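Side-chain contacts in LIP (Serratia marcescens, PDB 4A1R), which is a membrane-bound lipoprotein component of the type VI secretion system, belonging to the VasD/TssJ family and built as a beta-sandwich: residues Q19-A22 against P28-I31; R39-F44 against R107-L112; D68-T73 against K79-Q84. All blocks are in the same frame, centred on the assembly; numbering follows the deposited sequence.

Interaction 1: residues Q19-A22 against P28-I31; sequences QVNA and PAPI
The backbones of Ala22 and Pro28 pass within 4.1 Å of each other, CA to CA, where the connection between strand 9-16 and strand 31-38 of the beta-sandwich folds back on itself, and the NH of Ala29 gives a hydrogen bond to Asn21 O. Neither segment is regular secondary structure before Ile31, where the next strand begins, and the loop is held by this backbone bond together with the side chain of Asn21. That residue has a left-handed backbone conformation, and with CG anti to the backbone N (chi1 -167°) its amide extends across to the 28-31 backbone. ND2 donates to Ala29 O at 3.1 Å; the acceptor lies close to the amide plane of Asn21, yet ND2 sits above the carbonyl plane of Ala29. A water accepts from ND2 at 2.7 Å and donates to Pro30 O, carrying the link one residue further. At the other end of the amide, OD1 accepts a hydrogen bond from Gln99 N, which ties the loop to a neighbouring connection and fixes the rotation of the buried group.

Pro28 supplies the packing. The Ala22 methyl meets its CA and CG, and Gln19 runs alongside, bent at chi2 (-46°). Two oxygens lie against the proline ring, Gln19 OE1 3.5 Å from Pro28 CG and Val20 O 3.3 Å from Pro28 CB.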
loop_
_atom_site.group_PDB
_atom_site.type_symbol
_atom_site.label_atom_id
_atom_site.label_comp_id
_atom_site.label_asym_id
_atom_site.label_seq_id
_atom_site.Cartn_x
_atom_site.Cartn_y
_atom_site.Cartn_z
ATOM N N GLN A 19 8.467 8.925 15.518
ATOM C CA GLN A 19 9.833 9.174 15.057
ATOM C C GLN A 19 10.060 8.840 13.595
ATOM O O GLN A 19 11.210 8.759 13.157
ATOM C CB GLN A 19 10.850 8.382 15.886
ATOM C CG GLN A 19 10.922 8.743 17.369
ATOM C CD GLN A 19 10.956 10.238 17.631
ATOM O OE1 GLN A 19 11.722 10.986 17.012
ATOM N NE2 GLN A 19 10.128 10.681 18.568
ATOM N N VAL A 20 8.983 8.603 12.848
ATOM C CA VAL A 20 9.134 8.139 11.477
ATOM C C VAL A 20 9.837 9.252 10.687
ATOM O O VAL A 20 9.586 10.461 10.888
ATOM C CB VAL A 20 7.763 7.761 10.825
ATOM C CG1 VAL A 20 7.021 9.009 10.376
ATOM C CG2 VAL A 20 7.943 6.764 9.674
ATOM N N ASN A 21 10.758 8.825 9.835
ATOM C CA ASN A 21 11.240 9.662 8.762
ATOM C C ASN A 21 11.950 10.905 9.248
ATOM O O ASN A 21 11.685 12.013 8.771
ATOM C CB ASN A 21 10.068 10.071 7.876
ATOM C CG ASN A 21 10.518 10.674 6.565
ATOM O OD1 ASN A 21 11.493 10.213 5.967
ATOM N ND2 ASN A 21 9.767 11.661 6.086
ATOM N N ALA A 22 12.841 10.701 10.208
ATOM C CA ALA A 22 13.686 11.751 10.724
ATOM C C ALA A 22 15.099 11.367 10.325
ATOM O O ALA A 22 15.632 10.331 10.754
ATOM C CB ALA A 22 13.558 11.847 12.234
ATOM N N PRO A 28 11.123 14.580 12.972
ATOM C CA PRO A 28 10.330 13.702 12.096
ATOM C C PRO A 28 9.471 14.495 11.121
ATOM O O PRO A 28 8.948 15.554 11.467
ATOM C CB PRO A 28 9.492 12.898 13.102
ATOM C CG PRO A 28 10.410 12.796 14.298
ATOM C CD PRO A 28 10.934 14.214 14.397
ATOM N N ALA A 29 9.367 14.000 9.883
ATOM C CA ALA A 29 8.709 14.748 8.808
ATOM C C ALA A 29 7.616 13.905 8.185
ATOM O O ALA A 29 7.747 12.666 8.140
ATOM C CB ALA A 29 9.729 15.139 7.755
ATOM N N PRO A 30 6.543 14.560 7.720
ATOM C CA PRO A 30 5.470 13.833 7.059
ATOM C C PRO A 30 6.056 12.984 5.956
ATOM O O PRO A 30 7.078 13.344 5.372
ATOM C CB PRO A 30 4.585 14.952 6.486
ATOM C CG PRO A 30 4.825 16.125 7.397
ATOM C CD PRO A 30 6.236 16.005 7.870
ATOM N N ILE A 31 5.417 11.855 5.667
ATOM C CA ILE A 31 5.943 10.977 4.650
ATOM C C ILE A 31 4.863 10.696 3.601
ATOM O O ILE A 31 3.682 10.547 3.928
ATOM C CB ILE A 31 6.516 9.686 5.315
ATOM C CG1 ILE A 31 7.151 8.767 4.281
ATOM C CG2 ILE A 31 5.423 8.998 6.151
ATOM C CD1 ILE A 31 8.038 7.661 4.859
HETATM O O HOH W 1 9.591 13.089 3.757
#

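Interaction 2: residues R39-F44 against R107-L112; sequences RSDAEF and RISLPL
Two hydrogen bonds, one from Ser109 and one from Arg107, join the start of helix 42-46 to strand 107-111. Ser109 OG donates to Asp41 OD2 over 2.7 Å, reaching the carboxylate on its anti lone pair, the side turned away from OD1. A chi1 of 75°, with CG between the backbone N and the carbonyl carbon, turns the Asp41 carboxylate toward the strand, and Ser109 OG, anti to its own backbone N, is turned to meet it. The same geometry draws Asp41 CB to 3.1 Å from Ser109 OG. Asp41 occupies the N-cap position, but its carboxylate makes no capping bond and is used across the contact instead.

The second bond runs from Arg107 NH1 to Phe44 O, 2.8 Å long. NH1 approaches in the carbonyl plane on a lone pair, whereas the oxygen is tilted 24° out of the guanidinium plane. NH1 also donates to Ala47 O, so a single nitrogen grips two backbone carbonyls of the helical region, and its positive charge would probably favour these acceptors.

Apolar packing is concentrated on Phe44. Its ring receives Arg107 CD over one face in a CH-pi contact, 4.2 Å from the centroid and displaced toward the rim, and Arg107 CG comes to 3.5 Å from Phe44 CE2. The aliphatic arm, not the charged group, lies over the ring, and the guanidinium plane stands 76° from the ring plane. Phe44 also touches Ile95 of strand 91-96. Separately, the ring edge faces a backbone carbonyl, with Phe44 CE2 3.5 Å from Ile108 O. A short helix is packed on the outermost strand, 107-111, of the four-stranded antiparallel sheet, an elaboration of the beta-sandwich core in this TssJ-family lipoprotein.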
loop_
_atom_site.group_PDB
_atom_site.type_symbol
_atom_site.label_atom_id
_atom_site.label_comp_id
_atom_site.label_asym_id
_atom_site.label_seq_id
_atom_site.Cartn_x
_atom_site.Cartn_y
_atom_site.Cartn_z
ATOM N N ARG A 39 -2.075 -5.679 -11.141
ATOM C CA ARG A 39 -2.368 -6.954 -11.797
ATOM C C ARG A 39 -1.428 -8.025 -11.305
ATOM O O ARG A 39 -1.784 -9.205 -11.271
ATOM C CB ARG A 39 -2.156 -6.840 -13.298
ATOM C CG ARG A 39 -3.337 -6.304 -14.069
ATOM C CD ARG A 39 -3.311 -6.820 -15.498
ATOM N NE ARG A 39 -3.536 -5.741 -16.448
ATOM C CZ ARG A 39 -4.734 -5.315 -16.844
ATOM N NH1 ARG A 39 -5.839 -5.884 -16.384
ATOM N NH2 ARG A 39 -4.822 -4.310 -17.703
ATOM N N SER A 40 -0.207 -7.606 -10.980
ATOM C CA SER A 40 0.846 -8.497 -10.511
ATOM C C SER A 40 1.894 -7.631 -9.809
ATOM O O SER A 40 1.956 -6.429 -10.058
ATOM C CB SER A 40 1.470 -9.226 -11.686
ATOM O OG SER A 40 1.629 -8.341 -12.781
ATOM N N ASP A 41 2.697 -8.221 -8.930
ATOM C CA ASP A 41 3.689 -7.436 -8.179
ATOM C C ASP A 41 5.146 -7.638 -8.606
ATOM O O ASP A 41 6.051 -7.119 -7.947
ATOM C CB ASP A 41 3.516 -7.626 -6.656
ATOM C CG ASP A 41 4.030 -8.976 -6.139
ATOM O OD1 ASP A 41 4.379 -9.865 -6.935
ATOM O OD2 ASP A 41 4.070 -9.150 -4.902
ATOM N N ALA A 42 5.376 -8.396 -9.682
ATOM C CA ALA A 42 6.748 -8.756 -10.077
ATOM C C ALA A 42 7.561 -7.526 -10.434
ATOM O O ALA A 42 8.621 -7.305 -9.863
ATOM C CB ALA A 42 6.747 -9.741 -11.236
ATOM N N GLU A 43 7.034 -6.714 -11.350
ATOM C CA GLU A 43 7.726 -5.521 -11.804
ATOM C C GLU A 43 7.826 -4.498 -10.691
ATOM O O GLU A 43 8.844 -3.804 -10.587
ATOM C CB GLU A 43 7.046 -4.931 -13.033
ATOM C CG GLU A 43 7.480 -5.570 -14.345
ATOM C CD GLU A 43 6.417 -5.445 -15.416
ATOM O OE1 GLU A 43 5.281 -5.920 -15.177
ATOM O OE2 GLU A 43 6.711 -4.870 -16.487
ATOM N N PHE A 44 6.777 -4.427 -9.860
ATOM C CA PHE A 44 6.714 -3.514 -8.694
ATOM C C PHE A 44 7.797 -3.797 -7.655
ATOM O O PHE A 44 8.421 -2.879 -7.121
ATOM C CB PHE A 44 5.319 -3.603 -8.051
ATOM C CG PHE A 44 5.161 -2.795 -6.782
ATOM C CD1 PHE A 44 4.988 -1.410 -6.837
ATOM C CD2 PHE A 44 5.140 -3.422 -5.536
ATOM C CE1 PHE A 44 4.818 -0.672 -5.678
ATOM C CE2 PHE A 44 4.979 -2.681 -4.377
ATOM C CZ PHE A 44 4.815 -1.307 -4.447
ATOM N N ARG A 107 8.885 -0.270 0.443
ATOM C CA ARG A 107 7.812 -0.874 -0.407
ATOM C C ARG A 107 7.306 -2.196 0.181
ATOM O O ARG A 107 8.113 -3.032 0.670
ATOM C CB ARG A 107 8.351 -1.073 -1.821
ATOM C CG ARG A 107 7.971 -2.330 -2.569
ATOM C CD ARG A 107 8.787 -2.472 -3.863
ATOM N NE ARG A 107 10.215 -2.729 -3.630
ATOM C CZ ARG A 107 11.169 -2.614 -4.552
ATOM N NH1 ARG A 107 10.871 -2.272 -5.811
ATOM N NH2 ARG A 107 12.437 -2.845 -4.214
ATOM N N ILE A 108 5.982 -2.387 0.152
ATOM C CA ILE A 108 5.399 -3.702 0.459
ATOM C C ILE A 108 4.323 -4.040 -0.577
ATOM O O ILE A 108 3.700 -3.148 -1.172
ATOM C CB ILE A 108 4.820 -3.820 1.899
ATOM C CG1 ILE A 108 3.589 -2.903 2.104
ATOM C CG2 ILE A 108 5.892 -3.694 2.992
ATOM C CD1 ILE A 108 2.951 -2.960 3.483
ATOM N N SER A 109 4.142 -5.332 -0.812
ATOM C CA SER A 109 3.087 -5.860 -1.680
ATOM C C SER A 109 2.156 -6.722 -0.843
ATOM O O SER A 109 2.606 -7.621 -0.127
ATOM C CB SER A 109 3.700 -6.719 -2.766
ATOM O OG SER A 109 2.697 -7.121 -3.686
ATOM N N LEU A 110 0.861 -6.448 -0.919
ATOM C CA LEU A 110 -0.126 -7.246 -0.210
ATOM C C LEU A 110 -0.987 -8.021 -1.213
ATOM O O LEU A 110 -1.682 -7.404 -2.035
ATOM C CB LEU A 110 -1.014 -6.345 0.637
ATOM C CG LEU A 110 -0.326 -5.413 1.632
ATOM C CD1 LEU A 110 -1.356 -4.388 2.086
ATOM C CD2 LEU A 110 0.299 -6.147 2.826
ATOM N N PRO A 111 -0.950 -9.373 -1.155
ATOM C CA PRO A 111 -1.778 -10.173 -2.047
ATOM C C PRO A 111 -3.247 -10.028 -1.697
ATOM O O PRO A 111 -3.625 -10.114 -0.522
ATOM C CB PRO A 111 -1.317 -11.624 -1.769
ATOM C CG PRO A 111 -0.021 -11.496 -1.036
ATOM C CD PRO A 111 -0.158 -10.225 -0.250
ATOM N N LEU A 112 -4.048 -9.779 -2.726
ATOM C CA LEU A 112 -5.492 -9.820 -2.608
ATOM C C LEU A 112 -5.973 -11.265 -2.672
ATOM O O LEU A 112 -5.307 -12.119 -3.256
ATOM C CB LEU A 112 -6.114 -9.028 -3.744
ATOM C CG LEU A 112 -5.997 -7.527 -3.503
ATOM C CD1 LEU A 112 -5.999 -6.732 -4.810
ATOM C CD2 LEU A 112 -7.113 -7.032 -2.616
#

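Interaction 3: residues D68-T73 against K79-Q84; sequences DQFFLT and KKLGGQ
Phe70 and Leu81 meet because Phe70 CG lies between its backbone N and carbonyl carbon (chi1 62°), whereas Leu81 CG is anti to its backbone N; the side chains run antiparallel past one another, Phe70 pointing toward strand 79-84 and Leu81 pointing back. They bridge the two sheets of the beta-sandwich along one margin, where strands 64-72 and 79-84 are outermost in their respective sheets; segments 68-72 and 79-84 run almost antiparallel, their axes 8.6 Å apart. Leu81 CD2 approaches the edge of the Phe70 ring, near its plane, 3.3 Å from CD1. The ring also makes an edge-to-face contact with Phe14 of strand 9-16.

Lys79 meets both Phe70 and Leu72 through its aliphatic chain. Its CD is 3.8 Å from Phe70 CD2, coming obliquely to the ring, and an equal distance from Leu72 CD1. The bend at chi3 (-118°) takes the ammonium group to the backbone of the facing strand, where NZ donates to Phe71 O at 2.9 Å, almost in line with the carbonyl bond (C=O...N angle 168°). A further bond to Gln76 OE1, in the connection between the strands, gives this charge a second partner.

Asp68 OD2 rests 3.6 Å from the Leu81 CD1 methyl. The polar link here is a water, which donates both to Asp68 OD2, at 2.8 Å, and to Gly82 O, at 2.9 Å.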
loop_
_atom_site.group_PDB
_atom_site.type_symbol
_atom_site.label_atom_id
_atom_site.label_comp_id
_atom_site.label_asym_id
_atom_site.label_seq_id
_atom_site.Cartn_x
_atom_site.Cartn_y
_atom_site.Cartn_z
ATOM N N ASP A 68 -2.963 5.875 -5.971
ATOM C CA ASP A 68 -3.419 6.997 -5.154
ATOM C C ASP A 68 -2.316 7.313 -4.160
ATOM O O ASP A 68 -1.304 6.581 -4.095
ATOM C CB ASP A 68 -4.776 6.721 -4.495
ATOM C CG ASP A 68 -5.569 8.016 -4.136
ATOM O OD1 ASP A 68 -5.174 9.167 -4.495
ATOM O OD2 ASP A 68 -6.618 7.879 -3.481
ATOM N N GLN A 69 -2.448 8.435 -3.458
ATOM C CA GLN A 69 -1.366 8.888 -2.563
ATOM C C GLN A 69 -1.927 9.851 -1.547
ATOM O O GLN A 69 -3.024 10.454 -1.733
ATOM C CB GLN A 69 -0.187 9.524 -3.332
ATOM C CG GLN A 69 -0.514 10.796 -4.112
ATOM C CD GLN A 69 0.696 11.383 -4.808
ATOM O OE1 GLN A 69 1.150 12.454 -4.441
ATOM N NE2 GLN A 69 1.264 10.658 -5.773
ATOM N N PHE A 70 -1.180 9.999 -0.470
ATOM C CA PHE A 70 -1.491 10.938 0.596
ATOM C C PHE A 70 -0.213 11.103 1.394
ATOM O O PHE A 70 0.778 10.419 1.112
ATOM C CB PHE A 70 -2.632 10.397 1.464
ATOM C CG PHE A 70 -2.306 9.085 2.164
ATOM C CD1 PHE A 70 -2.480 7.862 1.525
ATOM C CD2 PHE A 70 -1.808 9.090 3.458
ATOM C CE1 PHE A 70 -2.191 6.669 2.183
ATOM C CE2 PHE A 70 -1.539 7.911 4.123
ATOM C CZ PHE A 70 -1.720 6.699 3.484
ATOM N N PHE A 71 -0.216 12.060 2.319
ATOM C CA PHE A 71 0.853 12.232 3.306
ATOM C C PHE A 71 0.402 11.798 4.696
ATOM O O PHE A 71 -0.755 12.020 5.101
ATOM C CB PHE A 71 1.291 13.687 3.414
ATOM C CG PHE A 71 2.198 14.134 2.316
ATOM C CD1 PHE A 71 1.673 14.607 1.117
ATOM C CD2 PHE A 71 3.581 14.081 2.467
ATOM C CE1 PHE A 71 2.508 15.026 0.087
ATOM C CE2 PHE A 71 4.417 14.509 1.439
ATOM C CZ PHE A 71 3.886 14.977 0.252
ATOM N N LEU A 72 1.353 11.247 5.449
ATOM C CA LEU A 72 1.090 10.749 6.776
ATOM C C LEU A 72 2.014 11.572 7.690
ATOM O O LEU A 72 3.215 11.667 7.424
ATOM C CB LEU A 72 1.446 9.260 6.757
ATOM C CG LEU A 72 1.076 8.249 7.818
ATOM C CD1 LEU A 72 -0.415 8.289 8.117
ATOM C CD2 LEU A 72 1.528 6.893 7.291
ATOM N N THR A 73 1.444 12.197 8.713
ATOM C CA THR A 73 2.185 12.961 9.753
ATOM C C THR A 73 2.790 12.028 10.823
ATOM O O THR A 73 2.121 11.104 11.277
ATOM C CB THR A 73 1.229 13.933 10.455
ATOM O OG1 THR A 73 0.528 14.676 9.455
ATOM C CG2 THR A 73 1.975 14.907 11.413
ATOM N N LYS A 79 -5.324 6.720 9.829
ATOM C CA LYS A 79 -5.591 7.448 8.607
ATOM C C LYS A 79 -5.931 6.419 7.543
ATOM O O LYS A 79 -5.130 5.503 7.291
ATOM C CB LYS A 79 -4.373 8.284 8.215
ATOM C CG LYS A 79 -4.504 8.969 6.866
ATOM C CD LYS A 79 -3.458 10.041 6.698
ATOM C CE LYS A 79 -4.127 11.405 6.541
ATOM N NZ LYS A 79 -3.158 12.527 6.564
ATOM N N LYS A 80 -7.107 6.584 6.917
ATOM C CA LYS A 80 -7.661 5.575 6.019
ATOM C C LYS A 80 -7.624 6.008 4.561
ATOM O O LYS A 80 -8.030 7.129 4.208
ATOM C CB LYS A 80 -9.121 5.229 6.417
ATOM C CG LYS A 80 -9.741 4.149 5.528
ATOM C CD LYS A 80 -11.080 3.653 6.060
ATOM C CE LYS A 80 -10.940 2.867 7.369
ATOM N NZ LYS A 80 -12.298 2.399 7.833
ATOM N N LEU A 81 -7.150 5.120 3.705
ATOM C CA LEU A 81 -7.248 5.338 2.291
ATOM C C LEU A 81 -7.789 4.066 1.664
ATOM O O LEU A 81 -7.302 2.974 1.939
ATOM C CB LEU A 81 -5.883 5.684 1.677
ATOM C CG LEU A 81 -5.906 6.161 0.212
ATOM C CD1 LEU A 81 -6.437 7.585 0.126
ATOM C CD2 LEU A 81 -4.526 6.064 -0.420
ATOM N N GLY A 82 -8.806 4.205 0.821
ATOM C CA GLY A 82 -9.356 3.053 0.133
ATOM C C GLY A 82 -9.833 3.384 -1.257
ATOM O O GLY A 82 -9.834 4.555 -1.660
ATOM N N GLY A 83 -10.231 2.352 -2.003
ATOM C CA GLY A 83 -10.743 2.557 -3.343
ATOM C C GLY A 83 -11.440 1.289 -3.812
ATOM O O GLY A 83 -11.589 0.340 -3.044
ATOM N N GLN A 84 -11.828 1.289 -5.076
ATOM C CA GLN A 84 -12.473 0.137 -5.697
ATOM C C GLN A 84 -11.404 -0.754 -6.219
ATOM O O GLN A 84 -10.380 -0.294 -6.754
ATOM C CB GLN A 84 -13.379 0.565 -6.862
ATOM C CG GLN A 84 -14.626 1.289 -6.411
ATOM C CD GLN A 84 -15.575 1.566 -7.557
ATOM O OE1 GLN A 84 -16.786 1.507 -7.386
ATOM N NE2 GLN A 84 -15.035 1.862 -8.726
HETATM O O HOH W 2 -8.037 5.508 -3.761
#

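Interactions 1 and 3 adjoin: Ile31 N and Leu72 O are 2.8 Å apart, a probable hydrogen bond where the loop between strands 9-16 and 31-38 leads into strand 31-38. Interaction 2 lies on the opposite side of the chain's centre from each of them, yet it and interaction 3 involve the two outermost strands of the same antiparallel sheet, 107-111 and 64-72. Interaction 1 is partly buried, and a side-chain amide serves its loop backbone; interactions 2 and 3 are surface contacts. In both, a basic side chain packs its aliphatic arm beside a phenylalanine and reaches a backbone carbonyl, but one joins helix to sheet and the other joins two sheets.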